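Local coordinates for protein ADP-ribosyltransferase (Staphylococcus aureus, PDB 1OJQ) that probably transfers ADP-ribose from NAD+ onto target proteins, as a C3-type mono-ADP-ribosyltransferase exoenzyme, at residues 52-55 with 56-59. Residues are numbered along the deposited sequence; the frame is centred on the assembly and turned at random.
Sequences GDVN and KLSE
The carboxylate of D53 is held through both of its oxygens: OD2 meets K56 NZ at 2.7 Å in a salt bridge, while OD1 takes the backbone N of N55, 2.9 Å away. The second bond makes D53 the head of an Asx turn, and the turn opens a short 3-10 segment in the loop joining helix 41-49 to helix 59-73. One aspartate at the start of a tight turn thus serves the backbone and a basic side chain at once. A chi1 of 177° sets D53 CG beside the carbonyl carbon, from where OD1 can meet N55 N. That N-H reaches OD1 from above the carboxylate plane, with an N-H...O angle of 140°, whereas the ammonium group uses the anti lone pair of OD2. The lysine chain stays extended as far as CE and then bends at chi4 (72°), which brings NZ back to the acid; K56 CG passes 3.2 Å from D53 OD2, and the two side chains cross at about a right angle. Since this pair lies at the surface, solvent probably weakens its electrostatic pull.

Two successive i to i+3 bonds wind the backbone into the 3-10 turns. K56 N donates to D53 O, and L57 N to V54 O at 3.0 Å. G52 leads in at a positive phi that suits glycine, and its carbonyl O accepts from R185. V54 and L57 both touch Q62 and V65 of helix 59-73, and L57 also touches P46 and L47 of helix 41-49, bridging the two helices. Between the two apolar side chains the meeting is loose, V54 CG2 standing 4.3 Å from L57 CD1.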
loop_
_atom_site.group_PDB
_atom_site.type_symbol
_atom_site.label_atom_id
_atom_site.label_comp_id
_atom_site.label_asym_id
_atom_site.label_seq_id
_atom_site.Cartn_x
_atom_site.Cartn_y
_atom_site.Cartn_z
ATOM N N GLY A 52 2.501 -9.207 -14.359
ATOM C CA GLY A 52 1.055 -9.270 -14.179
ATOM C C GLY A 52 0.345 -10.275 -15.061
ATOM O O GLY A 52 -0.881 -10.405 -14.989
ATOM N N ASP A 53 1.059 -11.025 -15.894
ATOM C CA ASP A 53 0.375 -11.981 -16.770
ATOM C C ASP A 53 0.128 -13.288 -16.027
ATOM O O ASP A 53 1.018 -14.119 -15.923
ATOM C CB ASP A 53 1.174 -12.242 -18.049
ATOM C CG ASP A 53 0.525 -13.289 -18.941
ATOM O OD1 ASP A 53 -0.651 -13.659 -18.736
ATOM O OD2 ASP A 53 1.207 -13.740 -19.877
ATOM N N VAL A 54 -1.096 -13.455 -15.521
ATOM C CA VAL A 54 -1.402 -14.628 -14.702
ATOM C C VAL A 54 -1.131 -15.891 -15.492
ATOM O O VAL A 54 -0.791 -16.938 -14.935
ATOM C CB VAL A 54 -2.867 -14.576 -14.237
ATOM C CG1 VAL A 54 -3.811 -14.750 -15.424
ATOM C CG2 VAL A 54 -3.171 -15.627 -13.185
ATOM N N ASN A 55 -1.268 -15.819 -16.824
ATOM C CA ASN A 55 -1.112 -17.045 -17.599
ATOM C C ASN A 55 0.343 -17.516 -17.666
ATOM O O ASN A 55 0.609 -18.536 -18.302
ATOM C CB ASN A 55 -1.660 -16.905 -19.022
ATOM C CG ASN A 55 -3.171 -16.803 -19.054
ATOM O OD1 ASN A 55 -3.876 -16.991 -18.048
ATOM N ND2 ASN A 55 -3.708 -16.487 -20.240
ATOM N N LYS A 56 1.262 -16.803 -17.039
ATOM C CA LYS A 56 2.654 -17.199 -16.957
ATOM C C LYS A 56 3.000 -17.860 -15.641
ATOM O O LYS A 56 4.128 -18.306 -15.425
ATOM C CB LYS A 56 3.550 -15.954 -17.118
ATOM C CG LYS A 56 3.596 -15.425 -18.554
ATOM C CD LYS A 56 4.707 -14.389 -18.709
ATOM C CE LYS A 56 4.813 -13.843 -20.128
ATOM N NZ LYS A 56 3.673 -12.941 -20.465
ATOM N N LEU A 57 2.052 -17.933 -14.720
ATOM C CA LEU A 57 2.357 -18.444 -13.387
ATOM C C LEU A 57 2.182 -19.954 -13.272
ATOM O O LEU A 57 1.532 -20.565 -14.118
ATOM C CB LEU A 57 1.458 -17.758 -12.351
ATOM C CG LEU A 57 1.486 -16.224 -12.452
ATOM C CD1 LEU A 57 0.731 -15.576 -11.306
ATOM C CD2 LEU A 57 2.927 -15.738 -12.527
ATOM N N SER A 58 2.763 -20.486 -12.214
ATOM C CA SER A 58 2.586 -21.897 -11.858
ATOM C C SER A 58 1.118 -22.195 -11.615
ATOM O O SER A 58 0.363 -21.259 -11.330
ATOM C CB SER A 58 3.415 -22.215 -10.612
ATOM O OG SER A 58 4.014 -23.494 -10.701
ATOM N N GLU A 59 0.667 -23.450 -11.689
ATOM C CA GLU A 59 -0.774 -23.659 -11.477
ATOM C C GLU A 59 -1.226 -23.310 -10.066
ATOM O O GLU A 59 -2.343 -22.799 -9.870
ATOM C CB GLU A 59 -1.177 -25.113 -11.765
ATOM C CG GLU A 59 -0.952 -25.501 -13.216
ATOM C CD GLU A 59 -1.882 -24.859 -14.213
ATOM O OE1 GLU A 59 -2.811 -24.121 -13.836
ATOM O OE2 GLU A 59 -1.681 -25.113 -15.427
#